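Local coordinates for protein catechol 1,2-dioxygenase (Acinetobacter sp., PDB 1DMH) that catalyses the iron(III)-dependent intradiol cleavage of catechol by dioxygen to cis,cis-muconate, the first step of a branch of the beta-ketoadipate pathway, at residues A[13-18]-A[40-45]; A[71-76]-A[198-203]; A[161-164]-A[168-171]; A[188-193]-A[286-291]; A[272-275]-A[281-284]. All blocks are in the same frame, centred on the assembly; numbering follows the deposited sequence.

Contact 1 of 5, residues A[13-18]-A[40-45]; sequences DFLRVA and DLYKAI
Leu15 and Tyr42 join two helices of the N-terminal helical zipper, the domain in which five helices from each subunit form the dimer axis; 13-18 closes helix 9-18, and 40-45 lies late in helix 28-47. The chief interaction is a CH-pi contact. Leu15 CD2 stands 3.6 Å from the centroid of the Tyr42 ring and 13° off the ring normal, which puts this methyl over the middle of one face. Leu15 CG lies nearer the rim, 4.0 Å from Tyr42 CD2. The two side chains run past each other in opposite directions.

Aromatic packing supplies the second interaction. Phe14 extends with CG opposite its backbone N (chi1 -176°), and its side chain crosses that of Tyr42 at about a right angle. Phe14 CD2 lies near the plane of the tyrosine ring, 4.0 Å from Tyr42 CE2, so the ring meets a methyl on a face and a phenyl group at its edge.

No hydrogen bond passes between the two helices. The polar partner of Tyr42 OH is the Leu78 carbonyl of the second subunit. Two aromatic contacts reach that subunit as well: the Tyr42 ring stacks with its Tyr83, and Phe14 meets its Tyr255 edge-to-face. The phenolic oxygen also touches the neighbouring ring within its own chain, Tyr42 OH lying 3.5 Å from Phe14 CE2.

Contact 2 of 5, residues A[71-76]-A[198-203]; sequences AGLLSP and AGYGCP. With MCT (4-methylcatechol), chain D.
Leu73 and Tyr200 approach from opposite directions, each with CG opposite its own backbone N (chi1 -171° and 168°), and meet beside the bound 4-methylcatechol. The leucine comes with its branched end to the phenolic end of the tyrosine, and both methyls touch the hydroxyl: Leu73 CD1 is 3.5 Å and Leu73 CD2 3.7 Å from Tyr200 OH. From there CD1 goes on to the substrate, Leu73 CD1 lying 3.6 Å from MCT C6, and CD2 to the loop beyond the tyrosine. Leu73 CD2 reaches the delta carbon of the proline, 3.7 Å from Pro203 CD, and lies 4.0 Å from Cys202 SG.

Tyr200 offers the substrate a face. MCT C5 lies over the centre of its ring, 3.3 Å from Tyr200 CD1, and the two ring planes are about 73° apart, so the catechol presents an edge rather than a parallel face. Pro76 closes in on the methyl end of the ligand, where Pro76 CG lies 3.2 Å from the methyl carbon C of MCT. The walls thus come from both halves of the chain, helix 71-77 and weak strand 200-201.

Although Tyr200 is an iron ligand of this enzyme, its side chain here stays about 6 Å from the metal at the nearest. Such a withdrawn tyrosine, beside a catechol chelated through both oxygens, is characteristic of the substrate-bound active site of intradiol dioxygenases.

Contact 3 of 5, residues A[161-164]-A[168-171]; sequences KGFY and DPTG. With FE (Fe (III) ion), chain C; MCT (4-methylcatechol), chain D.
Lys161 reaches out toward Thr170, its chain bending at chi3 (-69°), but Lys161 NZ remains 4.1 Å from Thr170 OG1, a contact rather than a bond. Lys161 NZ also lies 5.4 Å from Asp168 OD2, so any attraction between these opposite charges would act at a distance. Gly162 follows with positive phi (82°), and the Lys161 carbonyl oxygen lies over one face of the Phe163 ring.

Phe163 carries the contact. Its opposite face receives Pro169, whose CG lies 3.5 Å from the ring centroid and 16° off the normal, a CH-pi contact displaced toward the rim. Along the CD2-CE2 side two more groups approach: Asp168 OD1 lies 3.5 Å from Phe163 CD2, and Thr170 CG2 is 3.7 Å from CE2 of the same ring. The aspartate is already committed within its own type I turn. Asp168 OD1 accepts from Thr170 N in an Asx turn (2.8 Å) and from Thr170 OG1 as well, both donors reaching it from one face of the carboxylate plane. These two bonds to OD1, with a third from Gln173 NE2 to OD2, hold the carboxylate's rotation.

Tyr164 points its CB away from the turn, and Tyr164 OH binds the iron at 1.9 Å; the metal is also held by both MCT oxygens, His224 and His226. The loop connects antiparallel strands 152-157 and 179-183, and 152-157 in turn pairs with strand 220-230, which bears the two histidines.

Contact 4 of 5, residues A[188-193]-A[286-291]; sequences GQYRVR and MVFDLK
Tyr190 and Phe288 are joined by a single side-chain to backbone hydrogen bond. With chi1 of Tyr190 at 70°, CG stands off CB between the backbone N and the carbonyl carbon, and the ring rises from strand 189-195 toward strand 283-291. Farther along the ring CE1 is the first atom to meet the other segment: Tyr190 CE1 lies 3.5 Å from Phe288 O and 4.1 Å from Leu290 CD1. CZ follows, also at van der Waals distance from the carbonyl oxygen.

Both strands belong to the beta-sandwich of the intradiol dioxygenases, and both pair with strand 133-141, the first antiparallel and the second parallel. Tyr190 therefore bridges two strands that share a neighbour, and it does so where the regular strand geometry of 286-291 is interrupted, at Phe288 and Asp289.

At the tip, Tyr190 OH donates to Phe288 O over 2.5 Å, a short bond. It lies in the carbonyl plane and on a lone pair, the C=O...O angle being 142°. Tyr227 OH hydrogen-bonds to the same hydroxyl, giving this buried oxygen a second partner. Two apolar neighbours also touch it. Phe288 CB lies 3.8 Å from Tyr190 OH, and the hydroxyl is near the plane of the phenylalanine ring, at its edge. Leu290, whose side chain crosses that of Tyr190 at about a right angle, brings CD1 to 4.0 Å from Tyr190 OH.

Contact 5 of 5, residues A[272-275]-A[281-284]; sequences EAIK and GPFA
Ile274 and Gly281 bring their CA atoms to 6.0 Å, the former on helix 271-276 and the latter in an almost fully extended backbone (phi 172°, psi -171°) leading into strand 283-291. The isoleucine lies against this backbone. With CG1 opposite the carbonyl carbon (chi1 -65°) and the chain extended beyond it, Ile274 CD1 rests on the Gly281-Pro282 peptide, 3.3 Å from Gly281 C and 3.4 Å from Pro282 N. The other branch takes the preceding part of the same backbone, Ile274 CG2 being 3.8 Å from Gly281 N. Pro282 adds its ring carbon CD at 4.0 Å from Ile274 CD1.

Helix 271-276 sits in the connection between antiparallel neighbours 262-268 and 283-291 of the large mixed sheet, so the contact folds this excursion back onto the strand it precedes.

Phe283, the first residue of that strand, turns CE1 to the helix. Ile274 N lies at the edge of its ring and near its plane, while Ala273 CB approaches Phe283 CE1 to 4.2 Å. The Phe283 ring also stacks with His268, at the end of strand 262-268, and Ala273 O accepts a hydrogen bond from Asn277 ND2.

How the contacts relate
Contact 1 comes first along the chain, in the helical zipper. Contact 2 then pairs helix 71-77 with weak strand 200-201, and the loop it closes encloses contact 3. These two have centres about 13 Å apart and touch, Tyr200 CD2 meeting Gly162 O at 3.4 Å; both reach the substrate, so both contribute to the same active site. Contacts 1 and 2 both touch the second subunit, although their centres are about 32 Å apart. Contacts 4 and 5 share strand 283-291, with centres about 18 Å apart and contact 5 nested inside contact 4. Contacts 1 and 5, about 64 Å apart between centres, put the dimer-forming end and the far catalytic end on opposite sides.

Contact 1 of 5, residues A[13-18]-A[40-45]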
# COMPACT_ATOMS: atom_id res chain seq x y z
N ASP A 13 -0.98 24.91 -5.37
CA ASP A 13 -1.69 25.26 -4.14
C ASP A 13 -2.48 24.08 -3.61
O ASP A 13 -2.54 23.84 -2.40
CB ASP A 13 -2.65 26.43 -4.37
CG ASP A 13 -1.93 27.74 -4.59
OD1 ASP A 13 -0.76 27.86 -4.13
OD2 ASP A 13 -2.54 28.66 -5.20
N PHE A 14 -3.07 23.33 -4.54
CA PHE A 14 -3.83 22.15 -4.18
C PHE A 14 -2.93 21.17 -3.39
O PHE A 14 -3.35 20.63 -2.37
CB PHE A 14 -4.36 21.47 -5.45
CG PHE A 14 -5.25 20.27 -5.17
CD1 PHE A 14 -6.34 20.39 -4.31
CD2 PHE A 14 -5.00 19.03 -5.78
CE1 PHE A 14 -7.18 19.30 -4.06
CE2 PHE A 14 -5.84 17.93 -5.54
CZ PHE A 14 -6.94 18.07 -4.67
N LEU A 15 -1.71 20.95 -3.87
CA LEU A 15 -0.78 20.05 -3.19
C LEU A 15 -0.51 20.52 -1.75
O LEU A 15 -0.31 19.70 -0.85
CB LEU A 15 0.53 19.97 -3.97
CG LEU A 15 0.53 19.08 -5.22
CD1 LEU A 15 1.73 19.34 -6.10
CD2 LEU A 15 0.51 17.61 -4.77
N ARG A 16 -0.49 21.84 -1.53
CA ARG A 16 -0.23 22.32 -0.19
C ARG A 16 -1.44 22.08 0.70
O ARG A 16 -1.31 21.73 1.87
CB ARG A 16 0.14 23.81 -0.21
CG ARG A 16 1.48 24.11 -0.90
CD ARG A 16 1.79 25.60 -0.78
NE ARG A 16 1.98 25.97 0.62
CZ ARG A 16 3.09 25.72 1.30
NH1 ARG A 16 4.10 25.11 0.69
NH2 ARG A 16 3.17 26.01 2.59
N VAL A 17 -2.63 22.26 0.13
CA VAL A 17 -3.87 22.02 0.89
C VAL A 17 -4.01 20.54 1.29
O VAL A 17 -4.27 20.22 2.45
CB VAL A 17 -5.08 22.42 0.05
CG1 VAL A 17 -6.37 22.02 0.77
CG2 VAL A 17 -5.03 23.90 -0.23
N ALA A 18 -3.85 19.66 0.31
CA ALA A 18 -3.95 18.22 0.55
C ALA A 18 -2.95 17.72 1.59
O ALA A 18 -3.25 16.78 2.34
CB ALA A 18 -3.76 17.47 -0.76
N ASP A 40 5.90 14.63 -6.00
CA ASP A 40 6.61 13.76 -6.93
C ASP A 40 5.66 12.84 -7.71
O ASP A 40 5.83 12.66 -8.91
CB ASP A 40 7.67 12.90 -6.20
CG ASP A 40 8.87 13.72 -5.72
OD1 ASP A 40 9.07 14.88 -6.16
OD2 ASP A 40 9.63 13.19 -4.89
N LEU A 41 4.65 12.28 -7.05
CA LEU A 41 3.72 11.39 -7.74
C LEU A 41 2.83 12.13 -8.73
O LEU A 41 2.56 11.62 -9.81
CB LEU A 41 2.87 10.62 -6.74
CG LEU A 41 3.59 9.50 -5.99
CD1 LEU A 41 2.64 8.92 -4.94
CD2 LEU A 41 4.02 8.42 -6.96
N TYR A 42 2.36 13.32 -8.35
CA TYR A 42 1.52 14.11 -9.26
C TYR A 42 2.36 14.45 -10.49
O TYR A 42 1.88 14.41 -11.61
CB TYR A 42 1.06 15.42 -8.61
CG TYR A 42 -0.20 15.34 -7.78
CD1 TYR A 42 -0.44 14.26 -6.91
CD2 TYR A 42 -1.09 16.40 -7.75
CE1 TYR A 42 -1.51 14.28 -6.04
CE2 TYR A 42 -2.17 16.43 -6.88
CZ TYR A 42 -2.37 15.37 -6.02
OH TYR A 42 -3.36 15.44 -5.09
N LYS A 43 3.63 14.79 -10.27
CA LYS A 43 4.49 15.10 -11.40
C LYS A 43 4.76 13.84 -12.23
O LYS A 43 4.77 13.92 -13.45
CB LYS A 43 5.80 15.72 -10.92
CG LYS A 43 6.68 16.22 -12.04
CD LYS A 43 7.89 16.91 -11.46
CE LYS A 43 8.72 17.61 -12.55
NZ LYS A 43 9.30 16.64 -13.53
N ALA A 44 4.97 12.68 -11.58
CA ALA A 44 5.23 11.43 -12.32
C ALA A 44 4.01 11.06 -13.19
O ALA A 44 4.15 10.59 -14.32
CB ALA A 44 5.60 10.27 -11.34
N ILE A 45 2.81 11.25 -12.66
CA ILE A 45 1.59 10.98 -13.43
C ILE A 45 1.59 11.86 -14.68
O ILE A 45 1.21 11.42 -15.77
CB ILE A 45 0.32 11.29 -12.58
CG1 ILE A 45 0.14 10.20 -11.53
CG2 ILE A 45 -0.89 11.46 -13.50
CD1 ILE A 45 -0.89 10.51 -10.46

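Contact 2 of 5, residues A[71-76]-A[198-203]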
# COMPACT_ATOMS: atom_id res chain seq x y z
N ALA A 71 3.81 -5.99 2.31
CA ALA A 71 4.58 -4.77 2.08
C ALA A 71 6.06 -4.94 2.51
O ALA A 71 6.96 -4.35 1.89
CB ALA A 71 3.94 -3.59 2.83
N GLY A 72 6.31 -5.75 3.54
CA GLY A 72 7.67 -5.99 4.03
C GLY A 72 8.43 -7.01 3.21
O GLY A 72 9.61 -7.26 3.45
N LEU A 73 7.74 -7.61 2.24
CA LEU A 73 8.36 -8.59 1.34
C LEU A 73 8.66 -7.84 0.03
O LEU A 73 9.71 -8.03 -0.60
CB LEU A 73 7.39 -9.75 1.11
CG LEU A 73 7.94 -10.96 0.37
CD1 LEU A 73 9.09 -11.60 1.19
CD2 LEU A 73 6.79 -11.97 0.16
N LEU A 74 7.75 -6.95 -0.37
CA LEU A 74 7.95 -6.15 -1.58
C LEU A 74 9.09 -5.13 -1.36
O LEU A 74 9.88 -4.87 -2.26
CB LEU A 74 6.70 -5.34 -1.96
CG LEU A 74 6.35 -5.06 -3.43
CD1 LEU A 74 5.72 -3.69 -3.52
CD2 LEU A 74 7.52 -5.24 -4.34
N SER A 75 9.15 -4.55 -0.16
CA SER A 75 10.17 -3.57 0.18
C SER A 75 11.57 -4.07 -0.20
O SER A 75 12.27 -3.43 -0.98
CB SER A 75 10.11 -3.23 1.67
OG SER A 75 11.08 -2.26 2.03
N PRO A 76 12.00 -5.21 0.37
CA PRO A 76 13.34 -5.66 -0.03
C PRO A 76 13.47 -6.02 -1.52
O PRO A 76 14.53 -5.84 -2.12
CB PRO A 76 13.61 -6.85 0.92
CG PRO A 76 12.20 -7.37 1.20
CD PRO A 76 11.46 -6.07 1.44
N ALA A 198 16.85 -24.27 3.14
CA ALA A 198 16.72 -24.27 1.68
C ALA A 198 16.38 -22.82 1.38
O ALA A 198 15.88 -22.11 2.25
CB ALA A 198 15.55 -25.17 1.24
N GLY A 199 16.65 -22.37 0.16
CA GLY A 199 16.33 -21.00 -0.20
C GLY A 199 14.84 -20.74 -0.00
O GLY A 199 14.02 -21.66 0.12
N TYR A 200 14.49 -19.46 0.03
CA TYR A 200 13.11 -19.01 0.22
C TYR A 200 12.59 -18.49 -1.14
O TYR A 200 13.36 -17.94 -1.95
CB TYR A 200 13.13 -17.89 1.27
CG TYR A 200 11.86 -17.09 1.42
CD1 TYR A 200 11.54 -16.07 0.51
CD2 TYR A 200 10.95 -17.37 2.43
CE1 TYR A 200 10.35 -15.35 0.61
CE2 TYR A 200 9.74 -16.66 2.54
CZ TYR A 200 9.45 -15.66 1.62
OH TYR A 200 8.25 -15.00 1.69
N GLY A 201 11.30 -18.67 -1.41
CA GLY A 201 10.72 -18.16 -2.65
C GLY A 201 9.48 -17.39 -2.27
O GLY A 201 8.80 -17.82 -1.35
N CYS A 202 9.18 -16.27 -2.93
CA CYS A 202 7.97 -15.49 -2.60
C CYS A 202 6.72 -16.29 -2.95
O CYS A 202 6.75 -17.08 -3.88
CB CYS A 202 7.88 -14.18 -3.41
SG CYS A 202 9.07 -12.90 -3.05
N PRO A 203 5.61 -16.08 -2.22
CA PRO A 203 4.37 -16.80 -2.51
C PRO A 203 4.11 -16.55 -4.00
O PRO A 203 3.92 -15.42 -4.43
CB PRO A 203 3.36 -16.08 -1.63
CG PRO A 203 4.19 -15.80 -0.42
CD PRO A 203 5.42 -15.19 -1.06
C1 MCT D . 13.03 -11.79 2.66
C2 MCT D . 14.07 -11.83 3.60
C3 MCT D . 14.35 -13.07 4.23
O3 MCT D . 15.37 -13.13 5.14
C4 MCT D . 13.63 -14.21 3.94
O4 MCT D . 13.94 -15.38 4.58
C5 MCT D . 12.61 -14.19 3.03
C6 MCT D . 12.29 -12.91 2.35
C MCT D . 12.70 -10.45 1.96

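Contact 3 of 5, residues A[161-164]-A[168-171]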
# COMPACT_ATOMS: atom_id res chain seq x y z
N LYS A 161 12.00 -26.61 3.19
CA LYS A 161 10.95 -26.20 2.27
C LYS A 161 10.94 -24.68 2.12
O LYS A 161 10.12 -24.13 1.39
CB LYS A 161 9.60 -26.71 2.77
CG LYS A 161 9.51 -28.22 2.66
CD LYS A 161 8.16 -28.74 3.06
CE LYS A 161 7.92 -28.57 4.55
NZ LYS A 161 6.51 -28.96 4.97
N GLY A 162 11.87 -24.01 2.80
CA GLY A 162 11.95 -22.56 2.74
C GLY A 162 10.97 -21.83 3.66
O GLY A 162 10.74 -20.63 3.49
N PHE A 163 10.39 -22.54 4.62
CA PHE A 163 9.45 -21.91 5.55
C PHE A 163 10.04 -21.69 6.94
O PHE A 163 10.84 -22.50 7.44
CB PHE A 163 8.19 -22.77 5.68
CG PHE A 163 7.46 -22.93 4.41
CD1 PHE A 163 7.45 -21.90 3.47
CD2 PHE A 163 6.79 -24.11 4.13
CE1 PHE A 163 6.79 -22.04 2.24
CE2 PHE A 163 6.13 -24.27 2.91
CZ PHE A 163 6.13 -23.22 1.96
N TYR A 164 9.62 -20.59 7.56
CA TYR A 164 10.04 -20.20 8.90
C TYR A 164 8.92 -20.46 9.88
O TYR A 164 7.74 -20.40 9.51
CB TYR A 164 10.34 -18.70 8.98
CG TYR A 164 11.57 -18.20 8.26
CD1 TYR A 164 11.61 -18.06 6.86
CD2 TYR A 164 12.71 -17.84 8.99
CE1 TYR A 164 12.76 -17.57 6.22
CE2 TYR A 164 13.83 -17.36 8.37
CZ TYR A 164 13.86 -17.22 7.00
OH TYR A 164 15.01 -16.77 6.44
N ASP A 168 4.81 -20.16 8.61
CA ASP A 168 4.71 -21.37 7.80
C ASP A 168 3.31 -21.50 7.25
O ASP A 168 2.36 -21.77 7.99
CB ASP A 168 5.02 -22.60 8.64
CG ASP A 168 5.23 -23.84 7.79
OD1 ASP A 168 4.54 -23.97 6.75
OD2 ASP A 168 6.06 -24.69 8.18
N PRO A 169 3.15 -21.34 5.92
CA PRO A 169 1.87 -21.43 5.23
C PRO A 169 1.19 -22.80 5.29
O PRO A 169 -0.02 -22.91 5.06
CB PRO A 169 2.24 -21.05 3.80
CG PRO A 169 3.65 -21.63 3.68
CD PRO A 169 4.22 -21.05 4.95
N THR A 170 1.96 -23.83 5.61
CA THR A 170 1.41 -25.18 5.63
C THR A 170 0.97 -25.70 6.99
O THR A 170 0.73 -26.90 7.13
CB THR A 170 2.41 -26.18 5.02
OG1 THR A 170 3.59 -26.24 5.83
CG2 THR A 170 2.79 -25.75 3.61
N GLY A 171 0.86 -24.82 7.98
CA GLY A 171 0.43 -25.29 9.29
C GLY A 171 1.58 -25.25 10.28
O GLY A 171 2.65 -25.80 10.02
FE FE C . 15.48 -15.13 5.56
C1 MCT D . 13.03 -11.79 2.66
C2 MCT D . 14.07 -11.83 3.60
C3 MCT D . 14.35 -13.07 4.23
O3 MCT D . 15.37 -13.13 5.14
C4 MCT D . 13.63 -14.21 3.94
O4 MCT D . 13.94 -15.38 4.58
C5 MCT D . 12.61 -14.19 3.03
C6 MCT D . 12.29 -12.91 2.35
C MCT D . 12.70 -10.45 1.96
O HOH W 1 13.63 -13.35 5.52

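Contact 4 of 5, residues A[188-193]-A[286-291]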
# COMPACT_ATOMS: atom_id res chain seq x y z
N GLY A 188 33.94 -16.66 24.22
CA GLY A 188 33.26 -15.87 23.21
C GLY A 188 32.69 -16.70 22.06
O GLY A 188 32.48 -16.19 20.96
N GLN A 189 32.44 -17.98 22.33
CA GLN A 189 31.91 -18.87 21.31
C GLN A 189 30.43 -19.23 21.40
O GLN A 189 29.81 -19.17 22.46
CB GLN A 189 32.76 -20.14 21.27
CG GLN A 189 34.21 -19.88 20.90
CD GLN A 189 35.03 -21.15 20.73
OE1 GLN A 189 35.04 -22.02 21.61
NE2 GLN A 189 35.72 -21.26 19.61
N TYR A 190 29.85 -19.56 20.25
CA TYR A 190 28.45 -19.99 20.17
C TYR A 190 28.49 -21.23 19.31
O TYR A 190 29.36 -21.38 18.44
CB TYR A 190 27.57 -18.90 19.53
CG TYR A 190 27.80 -18.70 18.04
CD1 TYR A 190 28.81 -17.87 17.56
CD2 TYR A 190 27.02 -19.38 17.10
CE1 TYR A 190 29.06 -17.72 16.20
CE2 TYR A 190 27.26 -19.24 15.73
CZ TYR A 190 28.28 -18.40 15.28
OH TYR A 190 28.52 -18.27 13.93
N ARG A 191 27.59 -22.16 19.55
CA ARG A 191 27.56 -23.35 18.76
C ARG A 191 26.13 -23.83 18.74
O ARG A 191 25.47 -23.86 19.77
CB ARG A 191 28.46 -24.41 19.39
CG ARG A 191 28.48 -25.73 18.65
CD ARG A 191 29.39 -26.70 19.38
NE ARG A 191 29.21 -28.08 18.93
CZ ARG A 191 29.95 -28.68 18.00
NH1 ARG A 191 30.95 -28.02 17.41
NH2 ARG A 191 29.69 -29.96 17.66
N VAL A 192 25.63 -24.15 17.56
CA VAL A 192 24.27 -24.65 17.50
C VAL A 192 24.19 -25.85 16.61
O VAL A 192 25.02 -26.03 15.72
CB VAL A 192 23.27 -23.62 16.94
CG1 VAL A 192 23.20 -22.47 17.83
CG2 VAL A 192 23.67 -23.17 15.54
N ARG A 193 23.22 -26.69 16.91
CA ARG A 193 22.95 -27.84 16.07
C ARG A 193 21.57 -27.52 15.45
O ARG A 193 20.61 -27.21 16.17
CB ARG A 193 22.88 -29.13 16.89
CG ARG A 193 22.27 -30.26 16.07
CD ARG A 193 22.26 -31.61 16.77
NE ARG A 193 21.46 -32.51 15.95
CZ ARG A 193 21.37 -33.82 16.14
NH1 ARG A 193 22.03 -34.39 17.13
NH2 ARG A 193 20.62 -34.55 15.33
N MET A 286 29.54 -25.51 9.39
CA MET A 286 29.81 -24.14 8.96
C MET A 286 30.39 -23.41 10.16
O MET A 286 29.91 -23.54 11.28
CB MET A 286 28.55 -23.41 8.50
CG MET A 286 27.87 -24.02 7.27
SD MET A 286 26.34 -23.18 6.78
CE MET A 286 26.98 -21.69 6.12
N VAL A 287 31.47 -22.66 9.93
CA VAL A 287 32.11 -21.89 10.97
C VAL A 287 31.92 -20.43 10.54
O VAL A 287 32.16 -20.11 9.38
CB VAL A 287 33.63 -22.19 11.05
CG1 VAL A 287 34.27 -21.39 12.18
CG2 VAL A 287 33.86 -23.66 11.25
N PHE A 288 31.47 -19.56 11.43
CA PHE A 288 31.32 -18.16 11.04
C PHE A 288 31.55 -17.30 12.26
O PHE A 288 30.80 -17.38 13.23
CB PHE A 288 29.93 -17.86 10.46
CG PHE A 288 29.81 -16.47 9.91
CD1 PHE A 288 30.63 -16.04 8.86
CD2 PHE A 288 28.92 -15.55 10.46
CE1 PHE A 288 30.58 -14.72 8.38
CE2 PHE A 288 28.86 -14.24 9.97
CZ PHE A 288 29.70 -13.84 8.93
N ASP A 289 32.62 -16.50 12.22
CA ASP A 289 32.95 -15.59 13.33
C ASP A 289 32.41 -14.23 12.97
O ASP A 289 32.38 -13.85 11.79
CB ASP A 289 34.46 -15.43 13.53
CG ASP A 289 35.16 -16.73 13.81
OD1 ASP A 289 34.55 -17.64 14.41
OD2 ASP A 289 36.34 -16.81 13.47
N LEU A 290 32.02 -13.48 14.00
CA LEU A 290 31.50 -12.13 13.80
C LEU A 290 32.30 -11.17 14.65
O LEU A 290 32.62 -11.47 15.80
CB LEU A 290 30.02 -12.04 14.18
CG LEU A 290 29.13 -12.94 13.32
CD1 LEU A 290 29.10 -14.30 13.99
CD2 LEU A 290 27.71 -12.38 13.18
N LYS A 291 32.61 -10.00 14.09
CA LYS A 291 33.36 -8.97 14.80
C LYS A 291 32.45 -7.75 14.91
O LYS A 291 31.87 -7.30 13.90
CB LYS A 291 34.66 -8.61 14.06
CG LYS A 291 35.54 -7.60 14.82
CD LYS A 291 36.86 -7.36 14.08
CE LYS A 291 37.69 -6.22 14.67
NZ LYS A 291 38.13 -6.52 16.05

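Contact 5 of 5, residues A[272-275]-A[281-284]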
# COMPACT_ATOMS: atom_id res chain seq x y z
N GLU A 272 34.62 -40.93 12.47
CA GLU A 272 35.28 -40.21 13.55
C GLU A 272 34.65 -38.85 13.78
O GLU A 272 34.43 -38.45 14.93
CB GLU A 272 36.78 -40.05 13.29
CG GLU A 272 37.58 -41.32 13.59
CD GLU A 272 37.36 -41.82 15.03
OE1 GLU A 272 37.62 -41.03 15.97
OE2 GLU A 272 36.93 -42.99 15.21
N ALA A 273 34.37 -38.13 12.70
CA ALA A 273 33.76 -36.81 12.79
C ALA A 273 32.39 -36.94 13.42
O ALA A 273 32.05 -36.23 14.37
CB ALA A 273 33.64 -36.20 11.40
N ILE A 274 31.61 -37.85 12.88
CA ILE A 274 30.26 -38.12 13.34
C ILE A 274 30.22 -38.38 14.83
O ILE A 274 29.48 -37.75 15.58
CB ILE A 274 29.66 -39.32 12.58
CG1 ILE A 274 29.52 -38.95 11.10
CG2 ILE A 274 28.36 -39.74 13.19
CD1 ILE A 274 28.76 -39.95 10.27
N LYS A 275 31.05 -39.31 15.26
CA LYS A 275 31.11 -39.69 16.67
C LYS A 275 31.59 -38.56 17.58
O LYS A 275 31.09 -38.41 18.69
CB LYS A 275 32.03 -40.89 16.80
CG LYS A 275 31.80 -41.77 18.00
CD LYS A 275 32.83 -42.89 17.96
CE LYS A 275 32.83 -43.56 16.58
NZ LYS A 275 34.01 -44.47 16.35
N GLY A 281 24.69 -39.38 12.19
CA GLY A 281 25.02 -39.73 10.82
C GLY A 281 25.72 -38.57 10.15
O GLY A 281 26.08 -37.63 10.83
N PRO A 282 25.94 -38.61 8.83
CA PRO A 282 26.62 -37.52 8.13
C PRO A 282 25.97 -36.16 8.41
O PRO A 282 24.75 -36.06 8.57
CB PRO A 282 26.53 -37.95 6.66
CG PRO A 282 25.29 -38.86 6.65
CD PRO A 282 25.59 -39.68 7.88
N PHE A 283 26.79 -35.12 8.47
CA PHE A 283 26.28 -33.78 8.78
C PHE A 283 27.14 -32.73 8.07
O PHE A 283 28.23 -33.04 7.57
CB PHE A 283 26.33 -33.56 10.31
CG PHE A 283 27.72 -33.48 10.87
CD1 PHE A 283 28.45 -34.64 11.14
CD2 PHE A 283 28.35 -32.25 11.05
CE1 PHE A 283 29.78 -34.57 11.59
CE2 PHE A 283 29.67 -32.17 11.50
CZ PHE A 283 30.39 -33.34 11.77
N ALA A 284 26.63 -31.50 8.03
CA ALA A 284 27.36 -30.39 7.43
C ALA A 284 27.89 -29.49 8.58
O ALA A 284 27.29 -29.40 9.66
CB ALA A 284 26.43 -29.60 6.52